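Local coordinates for protein xyloglucan-specific endo-beta-1,4-glucanase BoGH9A (Bacteroides ovatus, PDB 6DHT) that catalyses the endohydrolysis of 1,4-beta-D-glucosidic linkages in the xyloglucan backbone, releasing xyloglucan oligosaccharides, at residues E341-A346 with K364-I369; I183-S188 with F379-F384; S264-L269 with Y333-A338. All coordinates share one frame; numbering follows the deposited sequence.

Contact 1. Residues E341-A346 with K364-I369; sequences EFFWAA and KKAPQI. With CA (calcium ion), chain C; EDO (1,2-ethanediol), chain M.
P367 sets its ring carbon CD squarely over the centre of the F343 ring, 3.6 Å from the centroid and 10° off the normal, a CH-pi contact in which the two side chains cross at about a right angle. The same phenylalanine also meets backbone: F343 CD1 lies 3.8 Å from A366 CA, and F343 CB 3.7 Å from K365 O. With CG anti to the backbone N (chi1 175°), F343 is extended toward this loop. K365 NZ stands over a face of the F342 ring, 4.3 Å from the centroid, in cation-pi geometry. The lysine chain gets there by bending at chi2 and chi4 as it runs beside F342, with K365 CG 4.1 Å from F342 CB. No hydrogen bond crosses between the segments, so van der Waals and cation-pi packing hold them together. One residue before F342 on the same helix, E341 chelates the calcium ion through both OE1 and OE2, and D335, H337, D340, G376 and a water complete the site. F342 of helix 339-353 packs on L269 of helix 265-281 and Y304 of helix 292-309, F343 meets F400 of helix 395-416, and P367 rests on F379 and I383 of helix 379-386.

Contact 2. Residues I183-S188 with F379-F384; sequences IGLMQS and FALGIF
L185 and L381, with CA atoms 6.6 Å apart, set the register between two helical segments, and S188 pairs likewise with F384 one turn later. The N-to-C directions differ by 28°, so the helices run nearly parallel, and their axes come within 10.2 Å of each other. L381 fills the space between them. One of its methyls, CD1, reaches the backbone of the facing helix, 4.1 Å from G184 C, an approach consistent with G184 lacking a side chain, since a modelled CB there would lie only 3.2 Å from L381 CD1. The other branch, CD2, meets the L185 side chain at about a right angle, with L185 CD1 4.0 Å from L381 CD2. L185 CD1 then continues to F384, arriving at the edge of the ring, near its plane, 4.2 Å from CE2, while S188 CB meets F384 CD2 obliquely.

S188 contributes the polar part of the interface. Its hydroxyl is anti to the carbonyl carbon (chi1 -62°), which turns OG back along its own helix to donate to G184 O at 2.7 Å, with a C=O...donor angle of 148°. That oxygen also accepts from Q277 NE2 of helix 265-281. A water donates both to S188 OG and to L381 O, at 2.7 Å from each. It thus bridges the helices where no direct hydrogen bond does, and gives the buried hydroxyl a second partner.

F384 is backed by a ring stack with Y453 of helix 439-458, a helix that L185 and S188 also touch. A buried, nearly parallel pairing of helices far apart in sequence fits the (alpha/alpha)6 barrel of glycoside hydrolase family 9, where helices of one layer run in a common direction; here leucine packing and a single bridging water join them.

Contact 3. Residues S264-L269 with Y333-A338; sequences SVTAAL and YGDTHA. With CA (calcium ion), chain C; EDO (1,2-ethanediol), chain E; IMD (imidazole), chain B.
Y333, whose carbonyl is joined through a water to T266, has one ring face occupied by 1,2-ethanediol, its C1 3.5 Å above the ring plane and offset toward the rim. W375 and Y175 make edge-to-face contacts with this ring. At its end, an imidazole N3 donates to Y333 OH at 2.8 Å, and the hydroxyl is also hydrogen-bonded to D168; ethanediol and imidazole are both probably from the crystallisation liquor. The second flat group is the D335 carboxylate. H337 N approaches D335 OD1 from above its plane, 65° out of it, at 3.1 Å, closing an Asx turn, while D335 OD2 binds calcium at 2.4 Å. D335 CG is anti to the backbone N (chi1 -167°), directing the carboxylate to the metal and bringing OD2 within 4.1 Å of T266 CG2.

No hydrogen bond links the segments directly; the water between them lies 2.6 Å from T266 OG1 and donates to Y333 O at 2.8 Å. Packing supplements it: V265 CG1 is 4.2 Å from A338 CB, which also faces T266 CG2, and L269 CD1 comes to A338 O. S264 OG caps the helix, accepting from A267 N. With an alanine for Y333, D168 would probably lose its hydroxyl partner, and W375 and Y175 the ring they meet edge-to-face.

The imidazole also bonds E548, the predicted proton donor, so the Y333 end probably borders the catalytic cleft. The other end is a calcium-binding loop: D335 and the carbonyl of H337 supply ligands just before helix 339-353, whose D340 and E341 join them, with G376.

In the fold
Contacts 1 and 3 share one calcium ion and its coordinating water: D335 and H337 come from the loop of contact 3, E341 from the helix of contact 1. Their centres lie about 13 Å apart, and E341 CB and A345 CB also pack against L269. Contact 1 also touches contact 2, their centres about 12 Å apart, where W344 and F343 meet G382 of helix 379-386. Contacts 2 and 3 do not touch, their nearest atoms being about 7 Å apart. Along the chain, contact 3 closes before contact 1 opens, and both are nested in the loop closed by contact 2. Helix 339-353 thus connects the metal site to the buried helix pair within the glycoside hydrolase family 9 region.

Contact 1. Residues E341-A346 with K364-I369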
ATOM      1  N   GLU A 341       5.807   6.900 -15.487  1.00 17.91           N
ATOM      2  CA  GLU A 341       6.047   5.483 -15.699  1.00 17.58           C
ATOM      3  C   GLU A 341       7.321   5.303 -16.555  1.00 17.89           C
ATOM      4  O   GLU A 341       8.106   4.392 -16.322  1.00 17.42           O
ATOM      5  CB  GLU A 341       4.821   4.806 -16.343  1.00 18.55           C
ATOM      6  CG  GLU A 341       3.593   4.646 -15.409  1.00 17.03           C
ATOM      7  CD  GLU A 341       2.739   5.893 -15.274  1.00 19.13           C
ATOM      8  OE1 GLU A 341       3.015   6.912 -15.948  1.00 20.28           O
ATOM      9  OE2 GLU A 341       1.771   5.873 -14.474  1.00 19.04           O
ATOM     10  N   PHE A 342       7.514   6.162 -17.557  1.00 19.00           N
ATOM     11  CA  PHE A 342       8.765   6.139 -18.312  1.00 18.06           C
ATOM     12  C   PHE A 342       9.951   6.409 -17.369  1.00 15.89           C
ATOM     13  O   PHE A 342      10.964   5.712 -17.417  1.00 17.54           O
ATOM     14  CB  PHE A 342       8.733   7.165 -19.463  1.00 20.08           C
ATOM     15  CG  PHE A 342       8.160   6.627 -20.759  1.00 19.78           C
ATOM     16  CD1 PHE A 342       8.845   5.671 -21.476  1.00 22.63           C
ATOM     17  CD2 PHE A 342       6.955   7.084 -21.234  1.00 21.32           C
ATOM     18  CE1 PHE A 342       8.345   5.177 -22.662  1.00 23.94           C
ATOM     19  CE2 PHE A 342       6.443   6.594 -22.436  1.00 21.03           C
ATOM     20  CZ  PHE A 342       7.150   5.632 -23.138  1.00 22.22           C
ATOM     21  N   PHE A 343       9.786   7.373 -16.462  1.00 17.44           N
ATOM     22  CA  PHE A 343      10.872   7.701 -15.529  1.00 18.97           C
ATOM     23  C   PHE A 343      11.205   6.532 -14.628  1.00 15.49           C
ATOM     24  O   PHE A 343      12.370   6.166 -14.447  1.00 15.93           O
ATOM     25  CB  PHE A 343      10.515   8.910 -14.682  1.00 19.22           C
ATOM     26  CG  PHE A 343      11.529   9.225 -13.629  1.00 17.55           C
ATOM     27  CD1 PHE A 343      12.745   9.757 -13.995  1.00 19.84           C
ATOM     28  CD2 PHE A 343      11.272   9.016 -12.279  1.00 18.01           C
ATOM     29  CE1 PHE A 343      13.690  10.067 -13.054  1.00 17.38           C
ATOM     30  CE2 PHE A 343      12.218   9.324 -11.335  1.00 17.08           C
ATOM     31  CZ  PHE A 343      13.432   9.854 -11.718  1.00 16.93           C
ATOM     32  N   TRP A 344      10.171   5.934 -14.049  1.00 15.88           N
ATOM     33  CA  TRP A 344      10.388   4.807 -13.141  1.00 15.37           C
ATOM     34  C   TRP A 344      11.007   3.614 -13.889  1.00 13.98           C
ATOM     35  O   TRP A 344      12.030   3.058 -13.462  1.00 14.58           O
ATOM     36  CB  TRP A 344       9.081   4.437 -12.396  1.00 14.40           C
ATOM     37  CG  TRP A 344       9.234   3.248 -11.515  1.00 12.58           C
ATOM     38  CD1 TRP A 344      10.331   2.894 -10.796  1.00 16.64           C
ATOM     39  CD2 TRP A 344       8.266   2.208 -11.303  1.00 13.17           C
ATOM     40  NE1 TRP A 344      10.123   1.696 -10.145  1.00 13.77           N
ATOM     41  CE2 TRP A 344       8.850   1.269 -10.419  1.00 13.41           C
ATOM     42  CE3 TRP A 344       6.956   1.997 -11.743  1.00 15.20           C
ATOM     43  CZ2 TRP A 344       8.187   0.116 -10.007  1.00 12.89           C
ATOM     44  CZ3 TRP A 344       6.291   0.845 -11.318  1.00 15.56           C
ATOM     45  CH2 TRP A 344       6.914  -0.073 -10.454  1.00 15.06           C
ATOM     46  N   ALA A 345      10.429   3.249 -15.029  1.00 16.03           N
ATOM     47  CA  ALA A 345      10.978   2.153 -15.809  1.00 16.28           C
ATOM     48  C   ALA A 345      12.416   2.372 -16.291  1.00 13.19           C
ATOM     49  O   ALA A 345      13.236   1.491 -16.170  1.00 15.32           O
ATOM     50  CB  ALA A 345      10.081   1.844 -17.015  1.00 17.19           C
ATOM     51  N   ALA A 346      12.688   3.552 -16.839  1.00 16.23           N
ATOM     52  CA  ALA A 346      14.034   3.828 -17.341  1.00 17.68           C
ATOM     53  C   ALA A 346      15.010   3.793 -16.175  1.00 16.44           C
ATOM     54  O   ALA A 346      16.119   3.273 -16.319  1.00 17.17           O
ATOM     55  CB  ALA A 346      14.059   5.161 -18.040  1.00 18.78           C
ATOM     56  N   LYS A 364      15.636  12.682 -19.054  1.00 23.67           N
ATOM     57  CA  LYS A 364      14.692  13.421 -19.893  1.00 27.26           C
ATOM     58  C   LYS A 364      13.330  13.540 -19.220  1.00 31.45           C
ATOM     59  O   LYS A 364      12.675  14.573 -19.319  1.00 27.00           O
ATOM     60  CB  LYS A 364      14.518  12.750 -21.257  1.00 32.08           C
ATOM     61  CG  LYS A 364      15.656  12.979 -22.245  1.00 45.22           C
ATOM     62  CD  LYS A 364      15.254  12.558 -23.660  1.00 46.20           C
ATOM     63  CE  LYS A 364      16.385  12.791 -24.651  1.00 57.03           C
ATOM     64  NZ  LYS A 364      15.947  12.657 -26.068  1.00 69.17           N
ATOM     65  N   LYS A 365      12.915  12.481 -18.532  1.00 22.78           N
ATOM     66  CA  LYS A 365      11.573  12.425 -17.947  1.00 22.69           C
ATOM     67  C   LYS A 365      11.569  12.753 -16.456  1.00 24.88           C
ATOM     68  O   LYS A 365      10.602  12.448 -15.762  1.00 23.85           O
ATOM     69  CB  LYS A 365      10.982  11.035 -18.161  1.00 23.29           C
ATOM     70  CG  LYS A 365      10.832  10.649 -19.621  1.00 26.10           C
ATOM     71  CD  LYS A 365       9.640  11.364 -20.246  1.00 27.76           C
ATOM     72  CE  LYS A 365       9.634  11.276 -21.761  1.00 36.47           C
ATOM     73  NZ  LYS A 365       9.760   9.883 -22.222  1.00 44.58           N
ATOM     74  N   ALA A 366      12.626  13.371 -15.945  1.00 22.50           N
ATOM     75  CA  ALA A 366      12.735  13.562 -14.502  1.00 22.69           C
ATOM     76  C   ALA A 366      11.643  14.467 -13.946  1.00 21.25           C
ATOM     77  O   ALA A 366      11.292  15.484 -14.545  1.00 25.07           O
ATOM     78  CB  ALA A 366      14.096  14.118 -14.129  1.00 24.31           C
ATOM     79  N   PRO A 367      11.119  14.111 -12.768  1.00 22.80           N
ATOM     80  CA  PRO A 367      10.176  15.014 -12.104  1.00 25.39           C
ATOM     81  C   PRO A 367      10.845  16.291 -11.615  1.00 29.10           C
ATOM     82  O   PRO A 367      12.020  16.271 -11.265  1.00 29.39           O
ATOM     83  CB  PRO A 367       9.693  14.201 -10.904  1.00 21.25           C
ATOM     84  CG  PRO A 367      10.831  13.301 -10.603  1.00 21.64           C
ATOM     85  CD  PRO A 367      11.491  12.970 -11.919  1.00 22.53           C
ATOM     86  N   GLN A 368      10.092  17.384 -11.607  1.00 26.14           N
ATOM     87  CA  GLN A 368      10.611  18.668 -11.153  0.58 33.37           C
ATOM     88  C   GLN A 368      10.356  18.844  -9.651  1.00 30.62           C
ATOM     89  O   GLN A 368      11.062  19.593  -8.974  1.00 32.34           O
ATOM     90  CB  GLN A 368       9.989  19.821 -11.957  0.58 34.56           C
ATOM     91  CG  GLN A 368      10.330  19.809 -13.459  0.58 34.37           C
ATOM     92  CD  GLN A 368      11.827  19.756 -13.745  0.58 37.72           C
ATOM     93  OE1 GLN A 368      12.626  20.482 -13.138  0.58 37.29           O
ATOM     94  NE2 GLN A 368      12.215  18.887 -14.676  0.58 40.29           N
ATOM     95  N   ILE A 369       9.365  18.120  -9.131  1.00 26.83           N
ATOM     96  CA  ILE A 369       8.951  18.211  -7.732  1.00 31.30           C
ATOM     97  C   ILE A 369       8.737  16.784  -7.186  1.00 22.69           C
ATOM     98  O   ILE A 369       8.565  15.851  -7.974  1.00 24.90           O
ATOM     99  CB  ILE A 369       7.654  19.025  -7.665  1.00 26.36           C
ATOM    100  CG1 ILE A 369       7.316  19.434  -6.233  1.00 36.82           C
ATOM    101  CG2 ILE A 369       6.508  18.248  -8.296  1.00 27.63           C
ATOM    102  CD1 ILE A 369       6.075  20.326  -6.136  1.00 40.24           C
TER
HETATM  103 CA    CA C 602       1.289   8.308 -14.788  1.00 19.51          CA
HETATM  104  C1  EDO M 612      15.720  17.131 -10.785  1.00 37.12           C
HETATM  105  O1  EDO M 612      14.788  17.035 -11.870  1.00 40.41           O
HETATM  106  C2  EDO M 612      15.143  18.026  -9.693  1.00 40.37           C
HETATM  107  O2  EDO M 612      13.805  17.605  -9.388  1.00 49.82           O
HETATM  108  O   HOH W   1      -0.098  10.313 -14.427  1.00 26.14           O

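Contact 2. Residues I183-S188 with F379-F384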
ATOM      1  N   ILE A 183       3.698  -3.951  -6.091  1.00 10.92           N
ATOM      2  CA  ILE A 183       4.959  -4.651  -5.900  1.00 11.33           C
ATOM      3  C   ILE A 183       6.111  -3.649  -5.924  1.00 11.41           C
ATOM      4  O   ILE A 183       6.996  -3.713  -5.080  1.00 11.51           O
ATOM      5  CB  ILE A 183       5.150  -5.694  -6.987  1.00 11.71           C
ATOM      6  CG1 ILE A 183       4.088  -6.786  -6.909  1.00 11.94           C
ATOM      7  CG2 ILE A 183       6.518  -6.291  -6.856  1.00 12.08           C
ATOM      8  CD1 ILE A 183       3.963  -7.627  -8.148  1.00 15.08           C
ATOM      9  N   GLY A 184       6.075  -2.690  -6.845  1.00 11.39           N
ATOM     10  CA  GLY A 184       7.131  -1.701  -6.937  1.00 12.36           C
ATOM     11  C   GLY A 184       7.331  -0.921  -5.636  1.00 11.34           C
ATOM     12  O   GLY A 184       8.467  -0.662  -5.229  1.00 11.76           O
ATOM     13  N   LEU A 185       6.225  -0.590  -4.979  1.00 11.64           N
ATOM     14  CA  LEU A 185       6.275   0.135  -3.715  1.00 11.66           C
ATOM     15  C   LEU A 185       6.808  -0.773  -2.604  1.00 11.16           C
ATOM     16  O   LEU A 185       7.718  -0.376  -1.865  1.00 10.98           O
ATOM     17  CB  LEU A 185       4.881   0.677  -3.357  1.00 11.12           C
ATOM     18  CG  LEU A 185       4.812   1.409  -2.011  1.00 11.93           C
ATOM     19  CD1 LEU A 185       5.765   2.588  -1.955  1.00 12.37           C
ATOM     20  CD2 LEU A 185       3.386   1.854  -1.754  1.00 13.05           C
ATOM     21  N   MET A 186       6.275  -1.988  -2.481  1.00 11.34           N
ATOM     22  CA  MET A 186       6.692  -2.872  -1.410  1.00 10.77           C
ATOM     23  C   MET A 186       8.153  -3.248  -1.573  1.00 10.83           C
ATOM     24  O   MET A 186       8.897  -3.322  -0.588  1.00 11.68           O
ATOM     25  CB  MET A 186       5.792  -4.095  -1.285  1.00 11.28           C
ATOM     26  CG  MET A 186       4.393  -3.726  -0.806  1.00 10.59           C
ATOM     27  SD  MET A 186       3.296  -5.122  -0.588  1.00 12.09           S
ATOM     28  CE  MET A 186       2.866  -5.482  -2.259  1.00 11.77           C
ATOM     29  N   GLN A 187       8.570  -3.490  -2.804  1.00 11.19           N
ATOM     30  CA  GLN A 187       9.972  -3.840  -3.079  1.00 10.70           C
ATOM     31  C   GLN A 187      10.912  -2.652  -2.913  1.00 11.93           C
ATOM     32  O   GLN A 187      12.127  -2.841  -2.722  1.00 12.04           O
ATOM     33  CB  GLN A 187      10.098  -4.530  -4.467  1.00 10.97           C
ATOM     34  CG  GLN A 187       9.518  -5.931  -4.415  1.00 12.75           C
ATOM     35  CD  GLN A 187       9.744  -6.827  -5.631  1.00 12.58           C
ATOM     36  OE1 GLN A 187       9.584  -8.039  -5.498  1.00 14.94           O
ATOM     37  NE2 GLN A 187      10.034  -6.262  -6.788  1.00 12.39           N
ATOM     38  N   SER A 188      10.413  -1.422  -2.975  1.00 12.25           N
ATOM     39  CA  SER A 188      11.234  -0.251  -2.638  1.00 12.48           C
ATOM     40  C   SER A 188      11.589  -0.326  -1.147  1.00 12.48           C
ATOM     41  O   SER A 188      12.755  -0.154  -0.756  1.00 13.34           O
ATOM     42  CB  SER A 188      10.495   1.064  -2.930  1.00 13.09           C
ATOM     43  OG  SER A 188      10.186   1.193  -4.309  1.00 14.04           O
ATOM     44  N   PHE A 379       6.416   8.581 -10.133  1.00 16.41           N
ATOM     45  CA  PHE A 379       7.676   9.341 -10.005  1.00 17.40           C
ATOM     46  C   PHE A 379       8.419   8.944  -8.745  1.00 15.02           C
ATOM     47  O   PHE A 379       9.632   8.729  -8.771  1.00 17.34           O
ATOM     48  CB  PHE A 379       7.428  10.852  -9.978  1.00 17.31           C
ATOM     49  CG  PHE A 379       7.342  11.513 -11.347  1.00 17.29           C
ATOM     50  CD1 PHE A 379       8.271  11.251 -12.345  1.00 20.04           C
ATOM     51  CD2 PHE A 379       6.359  12.453 -11.598  1.00 19.51           C
ATOM     52  CE1 PHE A 379       8.199  11.897 -13.564  1.00 18.63           C
ATOM     53  CE2 PHE A 379       6.280  13.075 -12.829  1.00 20.88           C
ATOM     54  CZ  PHE A 379       7.213  12.794 -13.803  1.00 20.32           C
ATOM     55  N   ALA A 380       7.703   8.856  -7.635  1.00 14.18           N
ATOM     56  CA  ALA A 380       8.357   8.564  -6.374  1.00 16.05           C
ATOM     57  C   ALA A 380       9.099   7.235  -6.381  1.00 14.83           C
ATOM     58  O   ALA A 380      10.117   7.088  -5.718  1.00 13.66           O
ATOM     59  CB  ALA A 380       7.329   8.600  -5.230  1.00 14.69           C
ATOM     60  N   LEU A 381       8.597   6.254  -7.108  1.00 14.47           N
ATOM     61  CA  LEU A 381       9.240   4.960  -7.111  1.00 14.20           C
ATOM     62  C   LEU A 381      10.582   5.066  -7.828  1.00 14.63           C
ATOM     63  O   LEU A 381      11.540   4.416  -7.457  1.00 14.57           O
ATOM     64  CB  LEU A 381       8.361   3.895  -7.763  1.00 14.44           C
ATOM     65  CG  LEU A 381       7.020   3.618  -7.078  1.00 12.29           C
ATOM     66  CD1 LEU A 381       6.356   2.434  -7.771  1.00 13.37           C
ATOM     67  CD2 LEU A 381       7.162   3.407  -5.590  1.00 14.21           C
ATOM     68  N   GLY A 382      10.620   5.913  -8.841  1.00 13.75           N
ATOM     69  CA  GLY A 382      11.883   6.167  -9.511  1.00 13.16           C
ATOM     70  C   GLY A 382      12.835   6.919  -8.606  1.00 14.11           C
ATOM     71  O   GLY A 382      14.048   6.635  -8.559  1.00 14.33           O
ATOM     72  N   ILE A 383      12.302   7.907  -7.887  1.00 13.96           N
ATOM     73  CA  ILE A 383      13.095   8.707  -6.964  1.00 14.72           C
ATOM     74  C   ILE A 383      13.695   7.803  -5.882  1.00 15.12           C
ATOM     75  O   ILE A 383      14.900   7.907  -5.554  1.00 13.99           O
ATOM     76  CB  ILE A 383      12.257   9.844  -6.343  1.00 14.61           C
ATOM     77  CG1 ILE A 383      11.956  10.890  -7.414  1.00 16.10           C
ATOM     78  CG2 ILE A 383      12.963  10.472  -5.170  1.00 16.56           C
ATOM     79  CD1 ILE A 383      10.989  11.961  -7.005  1.00 20.42           C
ATOM     80  N   PHE A 384      12.889   6.892  -5.331  1.00 14.33           N
ATOM     81  CA  PHE A 384      13.399   6.034  -4.279  1.00 13.64           C
ATOM     82  C   PHE A 384      14.596   5.213  -4.781  1.00 14.82           C
ATOM     83  O   PHE A 384      15.564   4.988  -4.042  1.00 14.38           O
ATOM     84  CB  PHE A 384      12.323   5.067  -3.732  1.00 13.37           C
ATOM     85  CG  PHE A 384      11.103   5.718  -3.096  1.00 14.95           C
ATOM     86  CD1 PHE A 384      11.110   6.998  -2.582  1.00 14.53           C
ATOM     87  CD2 PHE A 384       9.912   5.004  -3.063  1.00 14.15           C
ATOM     88  CE1 PHE A 384       9.951   7.527  -2.023  1.00 14.66           C
ATOM     89  CE2 PHE A 384       8.773   5.526  -2.490  1.00 14.34           C
ATOM     90  CZ  PHE A 384       8.796   6.783  -1.977  1.00 14.17           C
TER
HETATM   91  O   HOH W   2      12.121   2.201  -5.953  1.00 16.11           O

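Contact 3. Residues S264-L269 with Y333-A338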
ATOM      1  N   SER A 264      -1.531  -1.543 -23.077  1.00 21.98           N
ATOM      2  CA  SER A 264      -1.415  -0.114 -22.773  1.00 21.12           C
ATOM      3  C   SER A 264       0.036   0.244 -22.472  1.00 21.65           C
ATOM      4  O   SER A 264       0.821  -0.608 -22.072  1.00 22.19           O
ATOM      5  CB  SER A 264      -2.294   0.272 -21.595  1.00 24.40           C
ATOM      6  OG  SER A 264      -1.799  -0.315 -20.400  1.00 23.03           O
ATOM      7  N   VAL A 265       0.371   1.512 -22.675  1.00 23.77           N
ATOM      8  CA  VAL A 265       1.733   1.979 -22.472  1.00 21.23           C
ATOM      9  C   VAL A 265       2.073   1.937 -20.985  1.00 21.50           C
ATOM     10  O   VAL A 265       3.190   1.571 -20.618  1.00 19.94           O
ATOM     11  CB  VAL A 265       1.927   3.400 -23.055  1.00 24.03           C
ATOM     12  CG1 VAL A 265       1.055   4.425 -22.360  1.00 27.19           C
ATOM     13  CG2 VAL A 265       3.373   3.793 -23.030  1.00 24.62           C
ATOM     14  N   THR A 266       1.093   2.251 -20.144  1.00 20.08           N
ATOM     15  CA  THR A 266       1.316   2.249 -18.695  1.00 20.60           C
ATOM     16  C   THR A 266       1.473   0.816 -18.164  1.00 25.38           C
ATOM     17  O   THR A 266       2.326   0.547 -17.325  1.00 19.33           O
ATOM     18  CB  THR A 266       0.194   2.978 -17.981  1.00 20.44           C
ATOM     19  OG1 THR A 266      -1.060   2.525 -18.506  1.00 20.72           O
ATOM     20  CG2 THR A 266       0.322   4.466 -18.195  1.00 18.94           C
ATOM     21  N   ALA A 267       0.680  -0.119 -18.661  1.00 19.14           N
ATOM     22  CA  ALA A 267       0.898  -1.519 -18.305  1.00 18.47           C
ATOM     23  C   ALA A 267       2.293  -1.989 -18.680  1.00 20.79           C
ATOM     24  O   ALA A 267       2.984  -2.657 -17.898  1.00 19.34           O
ATOM     25  CB  ALA A 267      -0.160  -2.413 -18.942  1.00 21.50           C
ATOM     26  N   ALA A 268       2.704  -1.670 -19.904  1.00 18.61           N
ATOM     27  CA  ALA A 268       4.003  -2.072 -20.373  1.00 18.07           C
ATOM     28  C   ALA A 268       5.115  -1.486 -19.506  1.00 16.60           C
ATOM     29  O   ALA A 268       6.061  -2.180 -19.172  1.00 17.79           O
ATOM     30  CB  ALA A 268       4.191  -1.656 -21.821  1.00 21.52           C
ATOM     31  N   LEU A 269       4.977  -0.211 -19.162  1.00 19.57           N
ATOM     32  CA  LEU A 269       6.014   0.451 -18.371  1.00 19.20           C
ATOM     33  C   LEU A 269       6.043   0.001 -16.901  1.00 19.29           C
ATOM     34  O   LEU A 269       7.116  -0.210 -16.350  1.00 18.13           O
ATOM     35  CB  LEU A 269       5.882   1.959 -18.469  1.00 19.50           C
ATOM     36  CG  LEU A 269       6.232   2.496 -19.860  1.00 18.47           C
ATOM     37  CD1 LEU A 269       5.820   3.920 -19.971  1.00 18.56           C
ATOM     38  CD2 LEU A 269       7.715   2.352 -20.124  1.00 18.74           C
ATOM     39  N   TYR A 333      -8.258   2.040 -14.391  1.00 21.70           N
ATOM     40  CA  TYR A 333      -6.830   2.394 -14.206  1.00 21.13           C
ATOM     41  C   TYR A 333      -6.324   3.109 -15.443  1.00 18.33           C
ATOM     42  O   TYR A 333      -5.356   2.670 -16.069  1.00 21.53           O
ATOM     43  CB  TYR A 333      -5.951   1.171 -13.887  1.00 19.97           C
ATOM     44  CG  TYR A 333      -6.245   0.597 -12.511  1.00 18.00           C
ATOM     45  CD1 TYR A 333      -5.819   1.248 -11.361  1.00 18.84           C
ATOM     46  CD2 TYR A 333      -6.954  -0.579 -12.362  1.00 17.57           C
ATOM     47  CE1 TYR A 333      -6.099   0.745 -10.090  1.00 15.33           C
ATOM     48  CE2 TYR A 333      -7.252  -1.090 -11.097  1.00 16.47           C
ATOM     49  CZ  TYR A 333      -6.792  -0.415  -9.963  1.00 14.41           C
ATOM     50  OH  TYR A 333      -7.063  -0.874  -8.704  1.00 15.86           O
ATOM     51  N   GLY A 334      -7.016   4.193 -15.785  1.00 22.67           N
ATOM     52  CA  GLY A 334      -6.695   4.976 -16.963  1.00 24.20           C
ATOM     53  C   GLY A 334      -5.753   6.113 -16.619  1.00 24.09           C
ATOM     54  O   GLY A 334      -5.710   6.565 -15.472  1.00 24.61           O
ATOM     55  N   ASP A 335      -5.013   6.576 -17.621  1.00 22.58           N
ATOM     56  CA  ASP A 335      -3.978   7.573 -17.410  1.00 22.28           C
ATOM     57  C   ASP A 335      -3.521   8.071 -18.771  1.00 22.09           C
ATOM     58  O   ASP A 335      -3.215   7.266 -19.647  1.00 25.87           O
ATOM     59  CB  ASP A 335      -2.805   6.896 -16.675  1.00 25.35           C
ATOM     60  CG  ASP A 335      -1.780   7.877 -16.108  1.00 23.19           C
ATOM     61  OD1 ASP A 335      -1.955   9.113 -16.164  1.00 23.29           O
ATOM     62  OD2 ASP A 335      -0.785   7.365 -15.542  1.00 21.16           O
ATOM     63  N   THR A 336      -3.477   9.388 -18.947  1.00 24.16           N
ATOM     64  CA  THR A 336      -2.943   9.970 -20.186  1.00 25.82           C
ATOM     65  C   THR A 336      -1.590  10.645 -19.979  1.00 31.54           C
ATOM     66  O   THR A 336      -1.095  11.347 -20.863  1.00 28.69           O
ATOM     67  CB  THR A 336      -3.919  10.998 -20.799  1.00 26.64           C
ATOM     68  OG1 THR A 336      -4.204  12.028 -19.847  1.00 28.40           O
ATOM     69  CG2 THR A 336      -5.201  10.321 -21.211  1.00 28.42           C
ATOM     70  N   HIS A 337      -0.989  10.409 -18.816  1.00 26.21           N
ATOM     71  CA  HIS A 337       0.309  10.984 -18.467  1.00 23.83           C
ATOM     72  C   HIS A 337       1.264   9.855 -18.108  1.00 22.88           C
ATOM     73  O   HIS A 337       1.274   9.374 -16.974  1.00 24.79           O
ATOM     74  CB  HIS A 337       0.181  11.971 -17.308  1.00 27.49           C
ATOM     75  CG  HIS A 337      -0.648  13.177 -17.621  1.00 34.68           C
ATOM     76  ND1 HIS A 337      -2.009  13.221 -17.407  1.00 40.96           N
ATOM     77  CD2 HIS A 337      -0.308  14.387 -18.124  1.00 44.23           C
ATOM     78  CE1 HIS A 337      -2.473  14.406 -17.767  1.00 41.97           C
ATOM     79  NE2 HIS A 337      -1.461  15.132 -18.207  1.00 45.74           N
ATOM     80  N   ALA A 338       2.070   9.447 -19.079  1.00 23.55           N
ATOM     81  CA  ALA A 338       2.971   8.311 -18.922  1.00 21.94           C
ATOM     82  C   ALA A 338       4.425   8.704 -18.599  1.00 20.99           C
ATOM     83  O   ALA A 338       5.300   7.836 -18.501  1.00 22.02           O
ATOM     84  CB  ALA A 338       2.925   7.446 -20.169  1.00 24.20           C
TER
HETATM   85 CA    CA C 602       1.289   8.308 -14.788  1.00 19.51          CA
HETATM   86  C1  EDO E 604      -9.622   1.731 -10.209  1.00 25.47           C
HETATM   87  O1  EDO E 604     -11.035   1.514 -10.194  1.00 29.87           O
HETATM   88  C2  EDO E 604      -9.330   3.127 -10.753  1.00 30.63           C
HETATM   89  O2  EDO E 604      -9.663   3.195 -12.148  1.00 26.53           O
HETATM   90  N1  IMD B 601     -10.168  -0.542  -5.262  1.00 13.87           N
HETATM   91  C2  IMD B 601      -9.502  -0.824  -6.404  1.00 14.89           C
HETATM   92  N3  IMD B 601      -8.452   0.029  -6.490  1.00 19.10           N
HETATM   93  C4  IMD B 601      -8.474   0.851  -5.418  1.00 18.33           C
HETATM   94  C5  IMD B 601      -9.562   0.489  -4.639  1.00 17.47           C
HETATM   95  O   HOH W   3      -2.839   3.520 -16.895  1.00 23.01           O
HETATM   96  O   HOH W   1      -0.098  10.313 -14.427  1.00 26.14           O